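Acetyltransferase (Agrobacterium tumefaciens, PDB 2FSR) is probably a GNAT-family acetyltransferase that moves an acetyl group from acetyl-coenzyme A to an acceptor substrate. Local coordinates at residues R49-S54 against T58-P63; A87-L92 against L118-H123. All blocks are in the same frame, centred on the assembly; numbering follows the deposited sequence.

How the contacts relate
Following the chain from the N terminus, helix 45-53 comes first, and contact 1 closes a short loop just beyond it: residues 58-63 fold back onto the helix's last turn before helix 66-83 begins. Contact 2 opens only afterwards, so the two lie in series and neither nest nor cross. It spans strand 97-105, bringing strand 87-92 and the end of strand 114-119 together across that intervening strand of the antiparallel sheet. The contacts lie about 13 Å apart, centre to centre, and F51 joins them: its ring meets V60 in contact 1, while F51 CE1 packs on L119 O at 3.7 Å. Helix 45-53 is thereby tied to the sheet.

Contact 1 of 2, residues R49-S54 against T58-P63; sequences RDFMAS and TGVGGP
The ring of F51 meets V60 at its edge: methyl CG2 of V60 sits near the ring plane, 3.7 Å from F51 CE2. With CG anti to the backbone N (chi1 171°), the ring is carried off the helix to where this methyl can reach it. V60 CG2 also approaches M52 SE, more loosely, at 4.4 Å. The other flat group, the guanidinium of R49, has A53 CB on one face, 3.4 Å above the plane and offset toward the rim, while NH1 is hydrogen-bonded to Y64 O. This is the link between helices 45-53 and 66-83 in the GNAT domain, where the chain turns back along the end of the helix it has just left. A cis peptide bond before P63 helps shape the return, and the proline lies against the helix's last carbonyls. P63 CA makes a CA-H...O contact of 3.4 Å with M52 O, and P63 CB lies 3.5 Å from A53 O. M52 O also accepts a hydrogen bond from S57. As the helix ends, F51 O is gripped twice by S54, through its backbone N and through OG at 2.7 Å; both donors come from the same face of the carbonyl plane, OG tilted 22° from it.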
loop_
_atom_site.group_PDB
_atom_site.type_symbol
_atom_site.label_atom_id
_atom_site.label_comp_id
_atom_site.label_asym_id
_atom_site.label_seq_id
_atom_site.Cartn_x
_atom_site.Cartn_y
_atom_site.Cartn_z
ATOM N N ARG A 49 10.619 -10.338 2.441
ATOM C CA ARG A 49 12.037 -10.193 2.137
ATOM C C ARG A 49 12.367 -10.979 0.864
ATOM O O ARG A 49 13.110 -10.493 0.012
ATOM C CB ARG A 49 12.880 -10.681 3.326
ATOM C CG ARG A 49 14.370 -10.744 3.095
ATOM C CD ARG A 49 14.981 -9.417 2.655
ATOM N NE ARG A 49 16.381 -9.622 2.258
ATOM C CZ ARG A 49 17.020 -8.943 1.307
ATOM N NH1 ARG A 49 16.405 -7.965 0.631
ATOM N NH2 ARG A 49 18.287 -9.237 1.007
ATOM N N ASP A 50 11.822 -12.190 0.740
ATOM C CA ASP A 50 11.979 -12.979 -0.492
ATOM C C ASP A 50 11.590 -12.134 -1.711
ATOM O O ASP A 50 12.351 -12.041 -2.685
ATOM C CB ASP A 50 11.119 -14.256 -0.463
ATOM C CG ASP A 50 11.658 -15.337 0.476
ATOM O OD1 ASP A 50 12.796 -15.224 0.987
ATOM O OD2 ASP A 50 10.916 -16.327 0.694
ATOM N N PHE A 51 10.442 -11.471 -1.622
ATOM C CA PHE A 51 9.978 -10.629 -2.722
ATOM C C PHE A 51 10.948 -9.464 -2.964
ATOM O O PHE A 51 11.379 -9.210 -4.095
ATOM C CB PHE A 51 8.570 -10.082 -2.427
ATOM C CG PHE A 51 8.107 -9.030 -3.413
ATOM C CD1 PHE A 51 7.556 -9.408 -4.623
ATOM C CD2 PHE A 51 8.233 -7.680 -3.128
ATOM C CE1 PHE A 51 7.128 -8.433 -5.553
ATOM C CE2 PHE A 51 7.807 -6.703 -4.048
ATOM C CZ PHE A 51 7.257 -7.092 -5.256
HETATM N N MSE A 52 11.278 -8.745 -1.891
HETATM C CA MSE A 52 12.075 -7.527 -1.999
HETATM C C MSE A 52 13.514 -7.750 -2.444
HETATM O O MSE A 52 14.139 -6.842 -2.991
HETATM C CB MSE A 52 12.028 -6.730 -0.685
HETATM C CG MSE A 52 10.631 -6.260 -0.333
HETATM SE SE MSE A 52 10.144 -4.683 -1.391
HETATM C CE MSE A 52 10.941 -3.372 -0.151
ATOM N N ALA A 53 14.025 -8.968 -2.232
ATOM C CA ALA A 53 15.386 -9.310 -2.646
ATOM C C ALA A 53 15.451 -9.741 -4.117
ATOM O O ALA A 53 16.539 -9.845 -4.678
ATOM C CB ALA A 53 15.923 -10.415 -1.755
ATOM N N SER A 54 14.280 -9.990 -4.705
ATOM C CA SER A 54 14.159 -10.687 -5.989
ATOM C C SER A 54 13.969 -9.723 -7.160
ATOM O O SER A 54 13.577 -8.577 -6.968
ATOM C CB SER A 54 12.968 -11.642 -5.929
ATOM O OG SER A 54 11.741 -10.965 -6.163
ATOM N N THR A 58 11.512 -5.194 -8.998
ATOM C CA THR A 58 12.034 -4.097 -9.816
ATOM C C THR A 58 10.962 -3.017 -10.021
ATOM O O THR A 58 11.264 -1.820 -10.019
ATOM C CB THR A 58 12.620 -4.604 -11.167
ATOM O OG1 THR A 58 13.628 -5.595 -10.920
ATOM C CG2 THR A 58 13.251 -3.463 -11.956
ATOM N N GLY A 59 9.708 -3.451 -10.143
ATOM C CA GLY A 59 8.570 -2.541 -10.339
ATOM C C GLY A 59 8.125 -1.757 -9.108
ATOM O O GLY A 59 7.263 -0.881 -9.212
ATOM N N VAL A 60 8.686 -2.074 -7.937
ATOM C CA VAL A 60 8.530 -1.219 -6.749
ATOM C C VAL A 60 9.901 -0.675 -6.301
ATOM O O VAL A 60 10.116 -0.398 -5.113
ATOM C CB VAL A 60 7.767 -1.907 -5.563
ATOM C CG1 VAL A 60 6.290 -2.129 -5.918
ATOM C CG2 VAL A 60 8.441 -3.227 -5.132
ATOM N N GLY A 61 10.807 -0.528 -7.268
ATOM C CA GLY A 61 12.113 0.093 -7.052
ATOM C C GLY A 61 13.227 -0.827 -6.576
ATOM O O GLY A 61 14.317 -0.358 -6.243
ATOM N N GLY A 62 12.949 -2.131 -6.557
ATOM C CA GLY A 62 13.908 -3.145 -6.102
ATOM C C GLY A 62 14.880 -3.607 -7.176
ATOM O O GLY A 62 14.906 -3.046 -8.277
ATOM N N PRO A 63 15.698 -4.631 -6.867
ATOM C CA PRO A 63 15.747 -5.289 -5.557
ATOM C C PRO A 63 16.407 -4.437 -4.477
ATOM O O PRO A 63 17.103 -3.454 -4.764
ATOM C CB PRO A 63 16.567 -6.559 -5.823
ATOM C CG PRO A 63 17.418 -6.209 -6.996
ATOM C CD PRO A 63 16.635 -5.242 -7.832
#

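Contact 2 of 2, residues A87-L92 against L118-H123; sequences ALMIDL and LLYEGH. With FMT (formic acid), chain B.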
loop_
_atom_site.group_PDB
_atom_site.type_symbol
_atom_site.label_atom_id
_atom_site.label_comp_id
_atom_site.label_asym_id
_atom_site.label_seq_id
_atom_site.Cartn_x
_atom_site.Cartn_y
_atom_site.Cartn_z
ATOM N N ALA A 87 0.509 0.461 5.853
ATOM C CA ALA A 87 0.364 -0.745 5.031
ATOM C C ALA A 87 -0.497 -1.782 5.717
ATOM O O ALA A 87 -0.559 -1.845 6.963
ATOM C CB ALA A 87 1.727 -1.348 4.747
ATOM N N LEU A 88 -1.139 -2.603 4.889
ATOM C CA LEU A 88 -1.845 -3.789 5.358
ATOM C C LEU A 88 -1.409 -4.946 4.464
ATOM O O LEU A 88 -1.169 -4.760 3.252
ATOM C CB LEU A 88 -3.359 -3.591 5.245
ATOM C CG LEU A 88 -3.947 -2.454 6.097
ATOM C CD1 LEU A 88 -5.381 -2.110 5.682
ATOM C CD2 LEU A 88 -3.860 -2.794 7.578
HETATM N N MSE A 89 -1.254 -6.125 5.064
HETATM C CA MSE A 89 -0.959 -7.309 4.272
HETATM C C MSE A 89 -2.248 -7.803 3.649
HETATM O O MSE A 89 -3.308 -7.716 4.269
HETATM C CB MSE A 89 -0.334 -8.400 5.139
HETATM C CG MSE A 89 0.997 -8.033 5.829
HETATM SE SE MSE A 89 2.345 -7.193 4.710
HETATM C CE MSE A 89 2.688 -8.674 3.487
ATOM N N ILE A 90 -2.131 -8.342 2.439
ATOM C CA ILE A 90 -3.287 -8.867 1.703
ATOM C C ILE A 90 -3.354 -10.370 1.880
ATOM O O ILE A 90 -2.433 -11.084 1.452
ATOM C CB ILE A 90 -3.198 -8.557 0.186
ATOM C CG1 ILE A 90 -2.990 -7.048 -0.079
ATOM C CG2 ILE A 90 -4.431 -9.098 -0.543
ATOM C CD1 ILE A 90 -2.719 -6.708 -1.558
ATOM N N ASP A 91 -4.429 -10.835 2.516
ATOM C CA ASP A 91 -4.694 -12.278 2.642
ATOM C C ASP A 91 -5.896 -12.673 1.794
ATOM O O ASP A 91 -6.829 -11.896 1.631
ATOM C CB ASP A 91 -4.975 -12.674 4.100
ATOM C CG ASP A 91 -3.747 -12.607 5.004
ATOM O OD1 ASP A 91 -2.602 -12.411 4.532
ATOM O OD2 ASP A 91 -3.961 -12.768 6.234
ATOM N N LEU A 92 -5.870 -13.898 1.259
ATOM C CA LEU A 92 -7.020 -14.403 0.515
ATOM C C LEU A 92 -8.126 -14.840 1.474
ATOM O O LEU A 92 -7.927 -15.728 2.310
ATOM C CB LEU A 92 -6.616 -15.585 -0.373
ATOM C CG LEU A 92 -5.878 -15.284 -1.671
ATOM C CD1 LEU A 92 -5.379 -16.590 -2.283
ATOM C CD2 LEU A 92 -6.747 -14.527 -2.669
ATOM N N LEU A 118 1.776 -4.323 -3.932
ATOM C CA LEU A 118 2.619 -5.355 -4.511
ATOM C C LEU A 118 1.934 -6.703 -4.291
ATOM O O LEU A 118 1.211 -6.902 -3.310
ATOM C CB LEU A 118 4.021 -5.351 -3.890
ATOM C CG LEU A 118 4.124 -5.646 -2.387
ATOM C CD1 LEU A 118 4.285 -7.156 -2.117
ATOM C CD2 LEU A 118 5.301 -4.879 -1.781
ATOM N N LEU A 119 2.164 -7.625 -5.228
ATOM C CA LEU A 119 1.695 -9.006 -5.122
ATOM C C LEU A 119 2.856 -9.959 -5.258
ATOM O O LEU A 119 3.761 -9.744 -6.080
ATOM C CB LEU A 119 0.652 -9.330 -6.203
ATOM C CG LEU A 119 -0.701 -8.628 -6.090
ATOM C CD1 LEU A 119 -1.602 -9.050 -7.261
ATOM C CD2 LEU A 119 -1.407 -8.916 -4.760
ATOM N N TYR A 120 2.830 -11.014 -4.448
ATOM C CA TYR A 120 3.836 -12.048 -4.518
ATOM C C TYR A 120 3.597 -12.908 -5.751
ATOM O O TYR A 120 2.511 -12.918 -6.322
ATOM C CB TYR A 120 3.784 -12.914 -3.264
ATOM C CG TYR A 120 4.094 -12.140 -1.987
ATOM C CD1 TYR A 120 4.979 -11.055 -1.998
ATOM C CD2 TYR A 120 3.530 -12.512 -0.784
ATOM C CE1 TYR A 120 5.276 -10.351 -0.814
ATOM C CE2 TYR A 120 3.822 -11.823 0.411
ATOM C CZ TYR A 120 4.681 -10.738 0.372
ATOM O OH TYR A 120 4.965 -10.067 1.552
ATOM N N GLU A 121 4.632 -13.647 -6.119
ATOM C CA GLU A 121 4.627 -14.429 -7.333
ATOM C C GLU A 121 3.490 -15.447 -7.353
ATOM O O GLU A 121 3.270 -16.180 -6.380
ATOM C CB GLU A 121 5.961 -15.143 -7.468
ATOM C CG GLU A 121 6.161 -15.745 -8.820
ATOM C CD GLU A 121 7.523 -16.352 -8.937
ATOM O OE1 GLU A 121 7.844 -17.281 -8.152
ATOM O OE2 GLU A 121 8.260 -15.896 -9.828
ATOM N N GLY A 122 2.776 -15.487 -8.484
ATOM C CA GLY A 122 1.704 -16.454 -8.687
ATOM C C GLY A 122 0.295 -15.896 -8.533
ATOM O O GLY A 122 -0.690 -16.593 -8.771
ATOM N N HIS A 123 0.196 -14.638 -8.121
ATOM C CA HIS A 123 -1.108 -14.088 -7.793
ATOM C C HIS A 123 -1.565 -12.941 -8.689
ATOM O O HIS A 123 -2.606 -12.350 -8.420
ATOM C CB HIS A 123 -1.152 -13.637 -6.332
ATOM C CG HIS A 123 -0.748 -14.701 -5.371
ATOM N ND1 HIS A 123 -1.560 -15.774 -5.066
ATOM C CD2 HIS A 123 0.400 -14.885 -4.678
ATOM C CE1 HIS A 123 -0.927 -16.567 -4.215
ATOM N NE2 HIS A 123 0.264 -16.054 -3.972
HETATM C C FMT B . -4.961 -16.624 -5.758
HETATM O O1 FMT B . -3.902 -16.642 -6.396
HETATM O O2 FMT B . -6.068 -17.054 -6.122
#
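The contact straddles the antiparallel GNAT sheet, between strands on either side of strand 97-105: strand 87-92 and the end of strand 114-119 with the turn after it. The backbones stay well apart, I90 CA and L119 CA being 8.5 Å from each other, so side chains must bridge the gap, one pair on each face. On the face where M89 also packs on L40 and D44, it reaches Y120 through a chain bent at chi2 (-47°) and chi3 (-65°), which delivers its terminal methyl: M89 CE lies 3.3 Å from Y120 OH and 4.2 Å from Y120 CZ. The two side chains run at about a right angle. On the other face, toward helix 128-143, I90 and L119 also meet nearly perpendicularly, methyl to methyl, with I90 CD1 4.1 Å from L119 CD2. I90 additionally packs on A132 and L119 on Y128, both of that helix.

Past the strand, Y120 to H123 form a type II beta turn, with G122 at positive phi. The turn places H123 beside a formic acid molecule, probably from the crystallisation liquor. H123 ND1 donates to its O1 at 2.8 Å and 162°, with O1 near the imidazole plane; L92 CD1 rests 3.5 Å from the formic acid carbon. Across the strands the cohesion is therefore mostly apolar, with one methyl resting against the tyrosine hydroxyl, whereas the ligand's polar links join H123 to Y128 OH of helix 128-143 and L92 only packs on it.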